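Local coordinates for protein bifunctional dTDP-4-dehydrorhamnose 3,5-epimerase/dTDP-4-dehydrorhamnose reductase (Arabidopsis thaliana, PDB 4QQR) that converts dTDP-4-dehydro-6-deoxy-glucose to dTDP-L-rhamnose, first epimerising the sugar at its third and fifth carbons and then reducing its 4-keto group with NADPH, at residues F15-K20 against K30-Q35; V84-T89 against G141-K146; F117-G122 against V191-S196; E278-K283 against I287-E292. All blocks are in the same frame, centred on the assembly; numbering follows the deposited sequence.

Contact 1: F15-K20 against K30-Q35; sequences FLIYGK and KLCEAQ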
# COMPACT_ATOMS: atom_id res chain seq x y z
N PHE A 15 13.69 7.97 23.69
CA PHE A 15 12.71 7.88 22.61
C PHE A 15 13.07 8.72 21.41
O PHE A 15 13.41 9.90 21.54
CB PHE A 15 11.31 8.26 23.07
CG PHE A 15 10.75 7.36 24.15
CD1 PHE A 15 11.38 6.17 24.48
CD2 PHE A 15 9.60 7.71 24.82
CE1 PHE A 15 10.86 5.35 25.46
CE2 PHE A 15 9.07 6.89 25.80
CZ PHE A 15 9.70 5.71 26.13
N LEU A 16 13.00 8.09 20.24
CA LEU A 16 13.06 8.82 18.98
C LEU A 16 11.62 9.07 18.55
O LEU A 16 10.82 8.14 18.46
CB LEU A 16 13.84 8.04 17.92
CG LEU A 16 14.00 8.70 16.54
CD1 LEU A 16 14.71 10.05 16.64
CD2 LEU A 16 14.74 7.77 15.56
N ILE A 17 11.28 10.33 18.32
CA ILE A 17 9.91 10.69 17.95
C ILE A 17 9.88 11.38 16.59
O ILE A 17 10.70 12.24 16.30
CB ILE A 17 9.27 11.59 19.02
CG1 ILE A 17 9.27 10.87 20.38
CG2 ILE A 17 7.87 11.99 18.61
CD1 ILE A 17 8.89 11.76 21.57
N TYR A 18 8.94 10.98 15.74
CA TYR A 18 8.77 11.64 14.45
C TYR A 18 7.48 12.45 14.41
O TYR A 18 6.43 11.97 14.84
CB TYR A 18 8.87 10.64 13.28
CG TYR A 18 10.31 10.24 13.02
CD1 TYR A 18 10.87 9.13 13.65
CD2 TYR A 18 11.12 11.02 12.20
CE1 TYR A 18 12.19 8.79 13.43
CE2 TYR A 18 12.45 10.68 11.99
CZ TYR A 18 12.98 9.56 12.60
OH TYR A 18 14.29 9.22 12.39
N GLY A 19 7.59 13.69 13.95
CA GLY A 19 6.46 14.61 13.88
C GLY A 19 6.38 15.66 14.97
O GLY A 19 5.34 15.79 15.62
N LYS A 20 7.45 16.45 15.18
CA LYS A 20 7.36 17.55 16.15
C LYS A 20 6.36 18.62 15.68
O LYS A 20 5.67 19.25 16.48
CB LYS A 20 8.73 18.18 16.47
CG LYS A 20 9.37 19.05 15.39
CD LYS A 20 10.64 19.74 15.90
CE LYS A 20 10.37 20.52 17.19
NZ LYS A 20 11.55 21.27 17.75
N LYS A 30 6.35 16.80 25.15
CA LYS A 30 6.04 17.41 26.43
C LYS A 30 5.86 16.38 27.53
O LYS A 30 6.24 16.62 28.67
CB LYS A 30 4.81 18.32 26.30
CG LYS A 30 5.01 19.42 25.24
CD LYS A 30 4.13 20.65 25.50
CE LYS A 30 4.56 21.86 24.65
NZ LYS A 30 4.20 21.73 23.20
N LEU A 31 5.33 15.21 27.20
CA LEU A 31 5.17 14.16 28.20
C LEU A 31 6.50 13.56 28.65
O LEU A 31 6.70 13.27 29.83
CB LEU A 31 4.25 13.07 27.66
CG LEU A 31 2.78 13.43 27.82
CD1 LEU A 31 1.94 12.60 26.87
CD2 LEU A 31 2.36 13.20 29.25
N CYS A 32 7.40 13.38 27.70
CA CYS A 32 8.75 12.91 27.98
C CYS A 32 9.47 13.91 28.88
O CYS A 32 10.22 13.51 29.77
CB CYS A 32 9.53 12.71 26.68
SG CYS A 32 9.01 11.28 25.69
N GLU A 33 9.26 15.20 28.63
CA GLU A 33 9.82 16.22 29.52
C GLU A 33 9.27 16.02 30.92
O GLU A 33 10.03 15.90 31.88
CB GLU A 33 9.50 17.65 29.04
CG GLU A 33 10.46 18.19 28.00
CD GLU A 33 9.84 19.27 27.12
OE1 GLU A 33 8.77 19.83 27.50
OE2 GLU A 33 10.41 19.56 26.05
N ALA A 34 7.95 15.94 31.01
CA ALA A 34 7.27 15.89 32.30
C ALA A 34 7.60 14.63 33.07
O ALA A 34 7.58 14.64 34.31
CB ALA A 34 5.77 16.05 32.12
N GLN A 35 7.91 13.54 32.36
CA GLN A 35 8.22 12.26 33.01
C GLN A 35 9.72 12.00 33.15
O GLN A 35 10.13 10.93 33.60
CB GLN A 35 7.63 11.08 32.24
CG GLN A 35 6.14 10.85 32.39
CD GLN A 35 5.73 9.51 31.78
OE1 GLN A 35 6.40 8.49 31.99
NE2 GLN A 35 4.65 9.50 31.01

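Contact 2: V84-T89 against G141-K146; sequences VETIRT and GSFYSK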
# COMPACT_ATOMS: atom_id res chain seq x y z
N VAL A 84 -0.35 11.97 -3.77
CA VAL A 84 1.03 11.50 -3.89
C VAL A 84 1.79 11.87 -2.63
O VAL A 84 2.55 11.07 -2.10
CB VAL A 84 1.76 12.04 -5.16
CG1 VAL A 84 3.27 11.88 -5.03
CG2 VAL A 84 1.26 11.34 -6.41
N GLU A 85 1.53 13.07 -2.14
CA GLU A 85 2.20 13.56 -0.95
C GLU A 85 1.93 12.66 0.26
O GLU A 85 2.81 12.44 1.07
CB GLU A 85 1.83 15.02 -0.67
N THR A 86 0.73 12.10 0.37
CA THR A 86 0.45 11.23 1.50
C THR A 86 1.05 9.83 1.29
O THR A 86 1.36 9.12 2.24
CB THR A 86 -1.05 11.11 1.79
OG1 THR A 86 -1.72 12.31 1.38
CG2 THR A 86 -1.29 10.90 3.29
N ILE A 87 1.20 9.45 0.03
CA ILE A 87 1.76 8.15 -0.30
C ILE A 87 3.25 8.11 0.03
O ILE A 87 3.77 7.10 0.48
CB ILE A 87 1.56 7.80 -1.79
CG1 ILE A 87 0.10 7.48 -2.07
CG2 ILE A 87 2.45 6.63 -2.18
CD1 ILE A 87 -0.21 7.26 -3.53
N ARG A 88 3.92 9.23 -0.20
CA ARG A 88 5.36 9.33 0.04
C ARG A 88 5.69 9.27 1.53
O ARG A 88 6.67 8.65 1.92
CB ARG A 88 5.91 10.62 -0.57
CG ARG A 88 7.39 10.85 -0.29
CD ARG A 88 7.74 12.32 -0.41
NE ARG A 88 6.65 13.09 -1.00
CZ ARG A 88 6.82 14.04 -1.92
NH1 ARG A 88 8.04 14.34 -2.35
NH2 ARG A 88 5.77 14.69 -2.41
N THR A 89 4.87 9.92 2.34
CA THR A 89 5.10 9.96 3.77
C THR A 89 4.36 8.88 4.56
O THR A 89 4.94 8.28 5.47
CB THR A 89 4.90 11.38 4.39
OG1 THR A 89 4.64 11.27 5.79
CG2 THR A 89 3.76 12.08 3.77
N GLY A 141 -13.94 3.59 0.65
CA GLY A 141 -14.29 4.27 -0.58
C GLY A 141 -13.25 5.33 -0.86
O GLY A 141 -12.56 5.28 -1.88
N SER A 142 -13.10 6.28 0.07
CA SER A 142 -12.23 7.43 -0.15
C SER A 142 -10.73 7.08 -0.15
O SER A 142 -10.31 6.09 0.47
CB SER A 142 -12.53 8.55 0.86
OG SER A 142 -11.76 8.42 2.05
N PHE A 143 -9.95 7.88 -0.85
CA PHE A 143 -8.50 7.67 -0.97
C PHE A 143 -7.78 7.55 0.38
O PHE A 143 -7.04 6.58 0.62
CB PHE A 143 -7.85 8.78 -1.78
CG PHE A 143 -6.35 8.80 -1.68
CD1 PHE A 143 -5.57 7.95 -2.48
CD2 PHE A 143 -5.70 9.67 -0.79
CE1 PHE A 143 -4.19 7.97 -2.39
CE2 PHE A 143 -4.32 9.69 -0.69
CZ PHE A 143 -3.56 8.84 -1.50
N TYR A 144 -7.97 8.54 1.23
CA TYR A 144 -7.32 8.53 2.52
C TYR A 144 -7.61 7.22 3.25
O TYR A 144 -6.71 6.56 3.76
CB TYR A 144 -7.74 9.74 3.37
CG TYR A 144 -6.88 9.88 4.60
CD1 TYR A 144 -5.56 10.30 4.47
CD2 TYR A 144 -7.35 9.55 5.86
CE1 TYR A 144 -4.75 10.41 5.57
CE2 TYR A 144 -6.54 9.65 6.97
CZ TYR A 144 -5.24 10.08 6.82
OH TYR A 144 -4.40 10.19 7.91
N SER A 145 -8.88 6.83 3.25
CA SER A 145 -9.34 5.63 3.93
C SER A 145 -8.73 4.33 3.39
O SER A 145 -8.31 3.46 4.15
CB SER A 145 -10.85 5.55 3.85
OG SER A 145 -11.35 5.10 5.08
N LYS A 146 -8.71 4.21 2.07
CA LYS A 146 -8.17 3.01 1.45
C LYS A 146 -6.68 2.94 1.74
O LYS A 146 -6.14 1.88 2.05
CB LYS A 146 -8.45 3.04 -0.06
CG LYS A 146 -8.57 1.67 -0.71
CD LYS A 146 -8.86 1.80 -2.21
CE LYS A 146 -9.84 2.95 -2.49
NZ LYS A 146 -11.03 2.50 -3.26

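Contact 3: F117-G122 against V191-S196; sequences FEYDSG and VDIPNS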
# COMPACT_ATOMS: atom_id res chain seq x y z
N PHE A 117 -13.30 2.19 9.45
CA PHE A 117 -14.37 1.27 9.70
C PHE A 117 -15.69 2.02 9.64
O PHE A 117 -15.73 3.25 9.77
CB PHE A 117 -14.17 0.60 11.06
CG PHE A 117 -13.19 -0.54 11.04
CD1 PHE A 117 -13.58 -1.82 10.64
CD2 PHE A 117 -11.87 -0.35 11.42
CE1 PHE A 117 -12.69 -2.87 10.62
CE2 PHE A 117 -10.96 -1.42 11.40
CZ PHE A 117 -11.38 -2.67 11.00
N GLU A 118 -16.78 1.30 9.41
CA GLU A 118 -18.10 1.94 9.33
C GLU A 118 -19.24 1.04 9.85
O GLU A 118 -19.21 -0.18 9.63
CB GLU A 118 -18.38 2.37 7.90
CG GLU A 118 -19.69 3.08 7.71
CD GLU A 118 -19.97 3.43 6.26
OE1 GLU A 118 -19.55 2.66 5.36
OE2 GLU A 118 -20.61 4.48 6.03
N TYR A 119 -20.21 1.63 10.54
CA TYR A 119 -21.39 0.90 10.99
C TYR A 119 -21.98 0.03 9.86
O TYR A 119 -22.23 0.52 8.75
CB TYR A 119 -22.45 1.87 11.53
CG TYR A 119 -22.15 2.45 12.91
CD1 TYR A 119 -21.83 1.63 13.99
CD2 TYR A 119 -22.17 3.82 13.13
CE1 TYR A 119 -21.54 2.16 15.25
CE2 TYR A 119 -21.89 4.37 14.37
CZ TYR A 119 -21.58 3.53 15.43
OH TYR A 119 -21.30 4.07 16.67
N ASP A 120 -22.16 -1.26 10.13
CA ASP A 120 -22.68 -2.20 9.14
C ASP A 120 -23.66 -3.23 9.72
O ASP A 120 -23.99 -3.19 10.91
CB ASP A 120 -21.54 -2.91 8.39
CG ASP A 120 -20.73 -3.86 9.28
OD1 ASP A 120 -19.71 -4.39 8.79
OD2 ASP A 120 -21.08 -4.07 10.46
N SER A 121 -24.10 -4.17 8.87
CA SER A 121 -25.03 -5.23 9.26
C SER A 121 -24.58 -6.06 10.48
O SER A 121 -25.41 -6.63 11.19
CB SER A 121 -25.27 -6.18 8.09
OG SER A 121 -24.59 -7.41 8.31
N GLY A 122 -23.27 -6.15 10.68
CA GLY A 122 -22.72 -7.00 11.73
C GLY A 122 -22.16 -6.18 12.88
O GLY A 122 -21.74 -6.73 13.90
N VAL A 191 -24.00 16.71 13.25
CA VAL A 191 -24.67 15.53 12.70
C VAL A 191 -25.32 14.61 13.73
O VAL A 191 -26.23 13.84 13.39
CB VAL A 191 -23.68 14.69 11.90
CG1 VAL A 191 -24.40 13.97 10.75
CG2 VAL A 191 -22.54 15.58 11.39
N ASP A 192 -24.81 14.68 14.96
CA ASP A 192 -25.19 13.78 16.05
C ASP A 192 -25.15 12.27 15.79
O ASP A 192 -26.20 11.63 15.68
CB ASP A 192 -26.56 14.13 16.60
CG ASP A 192 -26.82 13.49 17.94
OD1 ASP A 192 -25.95 13.62 18.84
OD2 ASP A 192 -27.88 12.85 18.08
N ILE A 193 -23.95 11.69 15.73
CA ILE A 193 -23.78 10.24 15.62
C ILE A 193 -22.88 9.77 16.76
O ILE A 193 -21.79 10.31 16.95
CB ILE A 193 -23.10 9.83 14.29
CG1 ILE A 193 -23.62 10.65 13.09
CG2 ILE A 193 -23.21 8.33 14.04
CD1 ILE A 193 -24.68 9.92 12.27
N PRO A 194 -23.33 8.74 17.51
CA PRO A 194 -22.46 8.11 18.51
C PRO A 194 -21.19 7.61 17.84
O PRO A 194 -21.27 6.91 16.81
CB PRO A 194 -23.28 6.89 18.97
CG PRO A 194 -24.62 7.07 18.44
CD PRO A 194 -24.58 8.01 17.29
N ASN A 195 -20.03 7.95 18.39
CA ASN A 195 -18.75 7.51 17.82
C ASN A 195 -17.76 7.11 18.91
O ASN A 195 -17.83 7.62 20.03
CB ASN A 195 -18.15 8.60 16.93
CG ASN A 195 -18.65 8.54 15.48
OD1 ASN A 195 -18.17 7.75 14.67
ND2 ASN A 195 -19.63 9.38 15.16
N SER A 196 -16.83 6.21 18.59
CA SER A 196 -15.66 5.98 19.44
C SER A 196 -14.67 7.14 19.28
O SER A 196 -14.46 7.63 18.17
CB SER A 196 -14.98 4.65 19.13
OG SER A 196 -15.55 3.59 19.88

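Contact 4: E278-K283 against I287-E292; sequences ELMSIK and IKFVFE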
# COMPACT_ATOMS: atom_id res chain seq x y z
N GLU A 278 -7.27 0.44 34.25
CA GLU A 278 -7.51 1.82 34.65
C GLU A 278 -8.10 2.68 33.52
O GLU A 278 -8.46 3.84 33.74
CB GLU A 278 -6.17 2.39 35.09
CG GLU A 278 -5.05 1.40 34.68
CD GLU A 278 -3.71 2.07 34.47
OE1 GLU A 278 -2.83 1.42 33.87
OE2 GLU A 278 -3.53 3.23 34.93
N LEU A 279 -8.19 2.14 32.30
CA LEU A 279 -8.71 2.92 31.17
C LEU A 279 -10.18 3.29 31.37
O LEU A 279 -11.02 2.41 31.58
CB LEU A 279 -8.54 2.16 29.86
CG LEU A 279 -9.02 2.81 28.56
CD1 LEU A 279 -8.29 4.09 28.30
CD2 LEU A 279 -8.80 1.86 27.41
N MET A 280 -10.48 4.58 31.30
CA MET A 280 -11.83 5.07 31.53
C MET A 280 -12.64 5.21 30.24
O MET A 280 -12.08 5.35 29.15
CB MET A 280 -11.78 6.43 32.22
CG MET A 280 -10.78 6.50 33.35
SD MET A 280 -10.72 8.18 33.98
CE MET A 280 -12.46 8.48 34.27
N SER A 281 -13.97 5.19 30.38
CA SER A 281 -14.83 5.40 29.22
C SER A 281 -14.89 6.87 28.84
O SER A 281 -14.52 7.74 29.63
CB SER A 281 -16.23 4.86 29.48
OG SER A 281 -16.20 3.45 29.50
N ILE A 282 -15.37 7.14 27.62
CA ILE A 282 -15.31 8.50 27.08
C ILE A 282 -15.93 9.48 28.03
O ILE A 282 -15.26 10.43 28.46
CB ILE A 282 -16.00 8.67 25.73
CG1 ILE A 282 -16.52 7.34 25.21
CG2 ILE A 282 -15.06 9.41 24.75
CD1 ILE A 282 -17.90 6.97 25.70
N LYS A 283 -17.19 9.24 28.37
CA LYS A 283 -17.94 10.18 29.21
C LYS A 283 -17.18 10.52 30.48
O LYS A 283 -16.92 11.71 30.73
CB LYS A 283 -19.37 9.70 29.46
CG LYS A 283 -20.20 9.65 28.16
CD LYS A 283 -21.69 9.49 28.41
CE LYS A 283 -22.43 9.24 27.08
NZ LYS A 283 -23.87 8.90 27.30
N ILE A 287 -15.22 14.04 31.22
CA ILE A 287 -15.45 14.83 32.43
C ILE A 287 -14.15 15.12 33.18
O ILE A 287 -13.85 16.27 33.51
CB ILE A 287 -16.45 14.15 33.42
CG1 ILE A 287 -17.88 14.18 32.87
CG2 ILE A 287 -16.39 14.81 34.78
CD1 ILE A 287 -18.26 15.52 32.26
N LYS A 288 -13.39 14.07 33.43
CA LYS A 288 -12.23 14.15 34.30
C LYS A 288 -11.03 14.84 33.66
O LYS A 288 -10.30 15.57 34.33
CB LYS A 288 -11.84 12.75 34.78
CG LYS A 288 -10.44 12.67 35.35
CD LYS A 288 -10.05 11.25 35.71
CE LYS A 288 -8.74 11.25 36.50
NZ LYS A 288 -8.83 12.19 37.68
N PHE A 289 -10.83 14.62 32.36
CA PHE A 289 -9.62 15.11 31.71
C PHE A 289 -9.83 16.38 30.93
O PHE A 289 -8.89 17.15 30.72
CB PHE A 289 -9.03 14.06 30.77
CG PHE A 289 -8.44 12.88 31.48
CD1 PHE A 289 -7.14 12.93 31.96
CD2 PHE A 289 -9.18 11.73 31.66
CE1 PHE A 289 -6.59 11.85 32.60
CE2 PHE A 289 -8.65 10.64 32.30
CZ PHE A 289 -7.35 10.69 32.78
N VAL A 290 -11.07 16.59 30.48
CA VAL A 290 -11.32 17.69 29.56
C VAL A 290 -12.16 18.80 30.17
O VAL A 290 -11.71 19.94 30.25
CB VAL A 290 -11.93 17.19 28.23
CG1 VAL A 290 -12.19 18.36 27.30
CG2 VAL A 290 -10.99 16.18 27.57
N PHE A 291 -13.36 18.47 30.64
CA PHE A 291 -14.32 19.47 31.08
C PHE A 291 -14.14 20.03 32.51
O PHE A 291 -14.19 21.25 32.71
CB PHE A 291 -15.74 18.96 30.87
CG PHE A 291 -16.11 18.78 29.42
CD1 PHE A 291 -16.21 19.88 28.58
CD2 PHE A 291 -16.37 17.52 28.89
CE1 PHE A 291 -16.55 19.72 27.24
CE2 PHE A 291 -16.72 17.36 27.56
CZ PHE A 291 -16.80 18.46 26.73
N GLU A 292 -13.94 19.16 33.50
CA GLU A 292 -13.72 19.62 34.88
C GLU A 292 -12.50 20.54 35.10
O GLU A 292 -12.60 21.52 35.84
CB GLU A 292 -13.70 18.46 35.88
CG GLU A 292 -15.08 18.04 36.34
CD GLU A 292 -15.02 16.87 37.31
OE1 GLU A 292 -13.89 16.39 37.58
OE2 GLU A 292 -16.09 16.41 37.79

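Contact 1: F15-K20 against K30-Q35
C32 of helix 23-34 meets F15 and I17 in a small buried apolar contact between that helix and the strand that comes first in the chain, 14-18, which lies one in from the edge of the parallel sheet. C32 SG lies 3.7 Å from F15 CD2 and 4.1 Å from I17 CD1. F15 and I17, two apart on the strand, both turn their side chains to the helix. With SG anti to its carbonyl carbon (chi1 -72°), the cysteine reaches off the helix toward the strand. C32 SG lies 4.9 Å from the centroid of the F15 ring, 66° off its normal, an oblique cysteine sulfur-aromatic contact. I17 brings up the end of its longer branch, whose extended chi2 of 170° carries CD1 out to the sulfur. Strand 14-18, helix 23-34 and strand 38-41 form the opening beta-alpha-beta unit of the Rossmann fold. Y39 of the third element touches both I17 and C32. The F15 ring also meets the rings of H63 and F65, and I208 of helix 200-212 packs on it, while I17 stands about 7 Å, side chain to side chain, from I24, which probably contributes to the NADPH site.

Contact 2: V84-T89 against G141-K146
The backbones of helix 80-103 and of the first turn of helix 143-155 stay well apart, with the closest CA atoms, those of T86 and Y144, separated by 8.3 Å, and side chains bridge the distance. F143 carries much of the contact. Its CG is anti to the backbone N (chi1 167°), which aims the ring at the other helix, where its outer end is met from the edge. I87 CG1 lies in the plane of the ring, 3.9 Å from F143 CZ, and the two side chains run roughly perpendicular. T86 OG1 sits near the same ring plane, 4.2 Å from F143 CE2, but its hydrogen-bond partner is H82 O, one turn back in its own helix. The threonine methyl goes to the next aromatic residue, T86 CG2 approaching the edge of the tyrosine ring 4.2 Å from Y144 CE1.

Both helices belong to the Rossmann-type domain, and the second begins within this contact: S142 is its N-cap residue, its OG accepting a weak bond of 3.5 Å from S145 N. The Y144 side chain comes within about 4 Å of that of V70, which probably belongs to the NADPH site, and lies about 7 Å from a bound zinc ion. W78, from the chain just ahead of helix 80-103, touches T86 and meets the F143 ring with the planes at about 50°. The second subunit of the assembly packs here as well, its Y158 against I87 and its N157 against F143.

Contact 3: F117-G122 against V191-S196
Two loops of the Rossmann-type domain meet here, one leading from strand 107-113 toward helix 143-155 and the other from strand 189-190 to helix 200-212, and Y119 of the first joins them by its hydroxyl. With CG anti to the carbonyl carbon (chi1 -75°), the Y119 ring is carried over to the 191-196 loop. Y119 OH donates to P194 O over 2.8 Å, with the acceptor lying in the plane of the tyrosine ring. On the carbonyl side the approach is less regular: the hydroxyl stands above the carbonyl plane, 53° out of it, at a C=O...O angle of 127°. The same ring edge takes the apolar part of the contact, with I193 CG2 4.2 Å from Y119 CE2, the two side chains passing with their ends pointing opposite ways. P194 CB adds a looser touch on the hydroxyl.

Each loop is also braced from within. D120 OD2 accepts from G122 N at 3.0 Å, an Asx turn, and from H123, itself a zinc ligand in this structure, which makes D120 a second-shell partner of the metal. Y119 shares a backbone hydrogen bond with N264. In the other loop N195 ND2 bonds back to I193 O at 3.0 Å and reaches N264 OD1, while N195 OD1 receives N265 N.

Contact 4: E278-K283 against I287-E292
I287 opens the contact with its backbone: I287 N donates to K283 O at 2.9 Å with an N-H...O angle of 168°, an i to i+4 bond near the start of helix 282-291. The isoleucine also packs on M235 and Y239 of helix 229-239, and the ammonium group of K283 forms a salt bridge with E231.

K288 meets M280 by the aliphatic part of its chain. K288 CD rests 3.6 Å from M280 SD, and the two side chains lie nearly square to one another. CG of the same lysine lies over one face of the next ring, F289, offset toward the rim.

F289 then offers its edge to the methionine, M280 SD standing 3.6 Å from F289 CE2 and 75° off the ring normal. The bend of the methionine at chi3 (52°) turns CE toward the lysine, 3.9 Å from K288 CD. S281 holds the N-cap position, though its side chain makes no capping bond. The arrangement is a local Met-aromatic contact in which M280, just ahead of the helix, folds back on F289 in its second turn.

From the N terminus, contact 1 comes first, closing a tight loop that contains most of helix 23-34 at the start of the Rossmann fold, before any other contact opens. Contact 2 closes a loop of about 50 residues with strand 107-113 in it, and contact 3 one of about 70 with helix 143-155 and strand 161-166. These two cross: 117-122 lies between the segments of contact 2, and 191-196 comes after both. Their nearest atoms are about 6 Å apart. Contact 4 is last and local, between the lead-in and first residues of helix 282-291 and its later half, its nearest atoms about 5 Å from contact 3. Contacts 2 and 4 lie on opposite sides of the chain's centre.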